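PDB 2DT4: PPC domain-containing protein from Pyrococcus horikoshii, which is of unknown function but forms a trimer of the PPC-domain fold, the domain that plant AT-hook DNA-binding proteins share with prokaryotic proteins. Local coordinates for residues 5-10 / 120-125; 44-49 / 109-114. One frame throughout, in Å; residues are numbered along the deposited sequence.

Contact 1: residues 5-10 / 120-125; sequences MFSLGR and ELKGEK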
loop_
_atom_site.group_PDB
_atom_site.type_symbol
_atom_site.label_atom_id
_atom_site.label_comp_id
_atom_site.label_asym_id
_atom_site.label_seq_id
_atom_site.Cartn_x
_atom_site.Cartn_y
_atom_site.Cartn_z
ATOM N N MET A 5 -2.280 -19.870 -3.624
ATOM C CA MET A 5 -3.689 -19.537 -3.418
ATOM C C MET A 5 -4.100 -19.871 -1.971
ATOM O O MET A 5 -3.780 -20.950 -1.420
ATOM C CB MET A 5 -4.595 -20.234 -4.442
ATOM C CG MET A 5 -6.058 -19.943 -4.214
ATOM S SD MET A 5 -7.262 -20.712 -5.337
ATOM C CE MET A 5 -6.922 -20.149 -6.298
ATOM N N PHE A 6 -4.805 -18.923 -1.366
ATOM C CA PHE A 6 -5.227 -18.999 0.025
ATOM C C PHE A 6 -6.675 -18.563 0.177
ATOM O O PHE A 6 -7.229 -17.856 -0.670
ATOM C CB PHE A 6 -4.360 -18.079 0.904
ATOM C CG PHE A 6 -2.928 -18.436 0.887
ATOM C CD1 PHE A 6 -2.436 -19.393 1.760
ATOM C CD2 PHE A 6 -2.076 -17.903 -0.064
ATOM C CE1 PHE A 6 -1.106 -19.759 1.707
ATOM C CE2 PHE A 6 -0.756 -18.270 -0.120
ATOM C CZ PHE A 6 -0.272 -19.225 0.770
ATOM N N SER A 7 -7.280 -18.970 1.285
ATOM C CA SER A 7 -8.581 -18.469 1.652
ATOM C C SER A 7 -8.421 -17.305 2.616
ATOM O O SER A 7 -7.395 -17.152 3.316
ATOM C CB SER A 7 -9.470 -19.555 2.289
ATOM O OG SER A 7 -8.923 -20.062 3.475
ATOM N N LEU A 8 -9.449 -16.482 2.680
ATOM C CA LEU A 8 -9.403 -15.302 3.550
ATOM C C LEU A 8 -9.803 -15.735 4.958
ATOM O O LEU A 8 -10.925 -16.220 5.183
ATOM C CB LEU A 8 -10.335 -14.197 3.030
ATOM C CG LEU A 8 -9.879 -13.559 1.734
ATOM C CD1 LEU A 8 -11.084 -12.862 1.025
ATOM C CD2 LEU A 8 -8.730 -12.555 1.979
ATOM N N GLY A 9 -8.876 -15.594 5.889
ATOM C CA GLY A 9 -9.155 -15.797 7.289
ATOM C C GLY A 9 -9.645 -14.557 7.977
ATOM O O GLY A 9 -10.361 -13.742 7.386
ATOM N N ARG A 10 -9.247 -14.415 9.234
ATOM C CA ARG A 10 -9.675 -13.318 10.077
ATOM C C ARG A 10 -9.101 -12.005 9.569
ATOM O O ARG A 10 -7.995 -11.970 9.016
ATOM C CB ARG A 10 -9.292 -13.581 11.537
ATOM C CG ARG A 10 -10.055 -14.760 12.133
ATOM C CD ARG A 10 -9.479 -15.264 13.416
ATOM N NE ARG A 10 -8.208 -15.940 13.209
ATOM C CZ ARG A 10 -7.314 -16.260 14.149
ATOM N NH1 ARG A 10 -6.201 -16.905 13.779
ATOM N NH2 ARG A 10 -7.523 -15.950 15.419
ATOM N N GLU A 120 -5.544 -12.204 7.609
ATOM C CA GLU A 120 -5.015 -13.550 7.726
ATOM C C GLU A 120 -5.345 -14.329 6.466
ATOM O O GLU A 120 -6.410 -14.129 5.892
ATOM C CB GLU A 120 -5.666 -14.248 8.935
ATOM C CG GLU A 120 -5.287 -15.693 9.112
ATOM C CD GLU A 120 -6.013 -16.363 10.244
ATOM O OE1 GLU A 120 -5.364 -17.212 10.901
ATOM O OE2 GLU A 120 -7.211 -16.062 10.467
ATOM N N LEU A 121 -4.423 -15.196 6.051
ATOM C CA LEU A 121 -4.611 -16.104 4.917
ATOM C C LEU A 121 -4.443 -17.545 5.383
ATOM O O LEU A 121 -3.574 -17.826 6.222
ATOM C CB LEU A 121 -3.553 -15.808 3.867
ATOM C CG LEU A 121 -3.579 -14.398 3.269
ATOM C CD1 LEU A 121 -2.494 -14.256 2.217
ATOM C CD2 LEU A 121 -4.956 -13.974 2.704
ATOM N N LYS A 122 -5.308 -18.437 4.873
ATOM C CA LYS A 122 -5.353 -19.835 5.288
ATOM C C LYS A 122 -5.110 -20.705 4.067
ATOM O O LYS A 122 -5.653 -20.482 2.996
ATOM C CB LYS A 122 -6.722 -20.199 5.874
ATOM C CG LYS A 122 -7.246 -19.334 7.012
ATOM C CD LYS A 122 -6.545 -19.637 8.267
ATOM C CE LYS A 122 -7.461 -19.406 9.466
ATOM N NZ LYS A 122 -6.856 -19.649 10.770
ATOM N N GLY A 123 -4.283 -21.712 4.227
ATOM C CA GLY A 123 -4.022 -22.617 3.128
ATOM C C GLY A 123 -2.727 -23.354 3.290
ATOM O O GLY A 123 -2.311 -23.740 4.383
ATOM N N GLU A 124 -2.095 -23.558 2.159
ATOM C CA GLU A 124 -0.873 -24.304 2.070
ATOM C C GLU A 124 0.248 -23.603 2.798
ATOM O O GLU A 124 0.175 -22.412 3.099
ATOM C CB GLU A 124 -0.506 -24.469 0.595
ATOM C CG GLU A 124 0.017 -23.181 -0.050
ATOM C CD GLU A 124 0.111 -23.244 -1.554
ATOM O OE1 GLU A 124 1.030 -22.590 -2.108
ATOM O OE2 GLU A 124 -0.763 -23.901 -2.181
ATOM N N LYS A 125 1.307 -24.353 3.057
ATOM C CA LYS A 125 2.458 -23.823 3.726
ATOM C C LYS A 125 3.086 -22.745 2.868
ATOM O O LYS A 125 3.135 -22.842 1.623
ATOM C CB LYS A 125 3.454 -24.931 4.008
ATOM C CG LYS A 125 2.965 -25.807 5.158
ATOM C CD LYS A 125 3.988 -26.843 5.543
ATOM C CE LYS A 125 3.372 -27.886 6.449
ATOM N NZ LYS A 125 4.127 -29.169 6.279
#
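The guanidinium of Arg10 and the carboxylate of Glu120 meet with their planes 47° apart. Arg10 comes side-on and forms a two-nitrogen salt bridge. NE bonds Glu120 OE2 at 2.9 Å, and NH1 bonds Glu120 OE1 at 3.0 Å. Both oxygens lie near the guanidinium plane, at its edge. Lys122 NZ reaches Glu120 OE1 from the carboxylate face opposite Arg10 NH1, at 2.9 Å, completing a three-residue salt-bridge network. Glu120 OE2 also takes the backbone N of Arg10 on its anti lone pair. The Phe6 ring has Lys122 O and Glu124 O at its edge, with Glu124 O 3.3 Å from Phe6 CE1. Phe6 CB packs on Leu121 CB at 3.8 Å. With Phe6 CG anti to the carbonyl carbon (chi1 -61°), the ring sits beside the backbone of Lys122 to Glu124. The backbones pair as antiparallel strands. Ser7 and Lys122 are a hydrogen-bonded pair on one face. A side chain at Gly9 would run into Glu120 OE2. Leu8 and Leu121 lie on the opposite face. There Leu8 packs on Thr11 and Leu121 on Leu13 of the second subunit, and Leu8 also meets Leu8 of the third. Met5 and Phe6 extend the sheet into a strand of the second subunit. Arg10 NH2 also bonds Glu33 O. Four donors fix the Glu120 carboxylate, whose shared negative charge probably lets Arg10 NH1 and Lys122 NZ sit 4.1 Å apart.

Contact 2: residues 44-49 / 109-114; sequences GTLKNP and GEVFVA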
loop_
_atom_site.group_PDB
_atom_site.type_symbol
_atom_site.label_atom_id
_atom_site.label_comp_id
_atom_site.label_asym_id
_atom_site.label_seq_id
_atom_site.Cartn_x
_atom_site.Cartn_y
_atom_site.Cartn_z
ATOM N N GLY A 44 0.690 5.939 9.832
ATOM C CA GLY A 44 0.785 6.574 11.129
ATOM C C GLY A 44 2.007 7.445 11.210
ATOM O O GLY A 44 2.249 8.229 10.291
ATOM N N THR A 45 2.714 7.350 12.336
ATOM C CA THR A 45 3.982 8.049 12.593
ATOM C C THR A 45 4.875 7.156 13.444
ATOM O O THR A 45 4.435 6.589 14.454
ATOM C CB THR A 45 3.721 9.354 13.325
ATOM O OG1 THR A 45 3.288 10.341 12.377
ATOM C CG2 THR A 45 4.999 9.952 13.857
ATOM N N LEU A 46 6.132 7.028 13.036
ATOM C CA LEU A 46 7.148 6.334 13.824
ATOM C C LEU A 46 8.189 7.295 14.338
ATOM O O LEU A 46 8.477 8.321 13.713
ATOM C CB LEU A 46 7.841 5.263 12.966
ATOM C CG LEU A 46 6.932 4.170 12.396
ATOM C CD1 LEU A 46 7.796 3.218 11.523
ATOM C CD2 LEU A 46 6.125 3.442 13.460
ATOM N N LYS A 47 8.799 6.937 15.469
ATOM C CA LYS A 47 9.912 7.702 16.034
ATOM C C LYS A 47 11.201 6.908 15.979
ATOM O O LYS A 47 11.222 5.717 16.289
ATOM C CB LYS A 47 9.581 8.071 17.480
ATOM C CG LYS A 47 8.471 9.129 17.562
ATOM C CD LYS A 47 8.195 9.682 18.953
ATOM C CE LYS A 47 7.109 10.739 18.910
ATOM N NZ LYS A 47 6.787 11.295 20.276
ATOM N N ASN A 48 12.280 7.586 15.567
ATOM C CA ASN A 48 13.578 6.967 15.377
ATOM C C ASN A 48 13.536 5.641 14.599
ATOM O O ASN A 48 14.122 4.636 15.055
ATOM C CB ASN A 48 14.259 6.782 16.720
ATOM C CG ASN A 48 14.139 8.018 17.606
ATOM O OD1 ASN A 48 14.524 9.122 17.229
ATOM N ND2 ASN A 48 13.578 7.828 18.805
ATOM N N PRO A 49 12.854 5.617 13.445
ATOM C CA PRO A 49 12.793 4.377 12.666
ATOM C C PRO A 49 14.161 4.007 12.103
ATOM O O PRO A 49 14.951 4.867 11.739
ATOM C CB PRO A 49 11.772 4.688 11.572
ATOM C CG PRO A 49 11.863 6.163 11.383
ATOM C CD PRO A 49 12.115 6.694 12.758
ATOM N N GLY A 109 10.934 0.241 14.544
ATOM C CA GLY A 109 10.392 1.583 14.630
ATOM C C GLY A 109 9.455 1.697 15.815
ATOM O O GLY A 109 8.524 0.896 15.993
ATOM N N GLU A 110 9.688 2.748 16.583
ATOM C CA GLU A 110 8.849 2.999 17.752
ATOM C C GLU A 110 7.563 3.674 17.275
ATOM O O GLU A 110 7.593 4.675 16.557
ATOM C CB GLU A 110 9.586 3.894 18.754
ATOM C CG GLU A 110 8.760 4.170 19.968
ATOM C CD GLU A 110 9.473 5.098 20.932
ATOM O OE1 GLU A 110 10.654 4.843 21.225
ATOM O OE2 GLU A 110 8.853 6.095 21.336
ATOM N N VAL A 111 6.433 3.141 17.691
ATOM C CA VAL A 111 5.142 3.723 17.299
ATOM C C VAL A 111 4.691 4.958 18.064
ATOM O O VAL A 111 4.549 4.857 19.280
ATOM C CB VAL A 111 4.020 2.703 17.549
ATOM C CG1 VAL A 111 2.610 3.321 17.399
ATOM C CG2 VAL A 111 4.206 1.487 16.651
ATOM N N PHE A 112 4.340 5.976 17.230
ATOM C CA PHE A 112 3.657 7.084 17.933
ATOM C C PHE A 112 2.200 6.754 17.740
ATOM O O PHE A 112 1.470 6.541 18.682
ATOM C CB PHE A 112 4.119 8.474 17.363
ATOM C CG PHE A 112 3.389 9.651 17.945
ATOM C CD1 PHE A 112 3.367 9.860 19.331
ATOM C CD2 PHE A 112 2.684 10.506 17.124
ATOM C CE1 PHE A 112 2.664 10.948 19.868
ATOM C CE2 PHE A 112 1.982 11.585 17.656
ATOM C CZ PHE A 112 1.971 11.795 19.034
ATOM N N VAL A 113 1.830 6.697 16.450
ATOM C CA VAL A 113 0.469 6.272 16.041
ATOM C C VAL A 113 0.734 5.267 14.932
ATOM O O VAL A 113 1.512 5.540 14.052
ATOM C CB VAL A 113 -0.418 7.393 15.496
ATOM C CG1 VAL A 113 -1.747 6.853 14.851
ATOM C CG2 VAL A 113 -0.719 8.398 16.619
ATOM N N ALA A 114 -0.020 4.151 14.935
ATOM C CA ALA A 114 0.103 3.180 13.821
ATOM C C ALA A 114 -1.286 2.552 13.693
ATOM O O ALA A 114 -1.817 1.987 14.680
ATOM C CB ALA A 114 1.161 2.120 13.953
HETATM O O HOH W 1 12.829 5.097 19.617
HETATM O O HOH W 2 12.850 3.127 16.870
#
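Thr45 and Phe112 lie side by side and point the same way, with Thr45 CG2 3.9 Å from Phe112 CB. Phe112 CG is anti to the backbone N (chi1 175°), which brings the ring beside Thr45 and Lys47. The extended Lys47 chain passes obliquely by the ring, and its CE lies 3.9 Å from Phe112 CD1. Lys47 NZ goes on to a salt bridge with Glu56 of the third subunit. Tyr133 of the third subunit meets the Phe112 ring edge-to-face. Cutting Phe112 back to an alanine is likely to leave that tyrosine without its ring partner and the Lys47 chain without the ring beside it. The backbone is the tight part, and it forms a classic beta bulge. Thr45 O accepts from both Phe112 N, at 2.8 Å, and Val113 N, at 3.3 Å. Thr45 N returns a bond to Val113 O at 2.8 Å. Gly44 CA is 3.2 Å from Val113 O, where a side chain would clash. The bulge shifts the antiparallel register by one. One chain turns a corner there, at 112 and 113; the other turns at 47 and 48. On the face of Leu46, Val111 and Ala114, Leu46 CD2 meets Val111 CG2. Leu72 touches Leu46, and Leu22 touches Val111 and Ala114. Lys47 N still bonds Glu110 O at 2.8 Å, but the return bond from Glu110 N to Lys47 O is weak. Beyond it, Asn48 and Glu110 are exposed to solvent. Water 1 bridges Asn48 ND2 and Glu110 OE1. Water 2 donates to Asn48 O and is only weakly held by Glu110 N.

From the N terminus, strand 5-16 opens the chain and supplies the first half of contact 1. Helix 22-33 follows, then strand 38-46, whose end enters contact 2. The chain runs through four more strands and the short strand 101-104 before strand 106-111 returns to close contact 2. Strand 114-123 comes next and closes contact 1. Contact 2 is therefore nested inside the loop closed by contact 1. Strand 114-123 lies beside both 5-16 and 38-46 in the large sheet, so it links the two sites. Their centres are 29 Å apart, on opposite sides of the chain's centre. Contact 2 joins that sheet to the three-stranded one. Both contacts touch the third subunit.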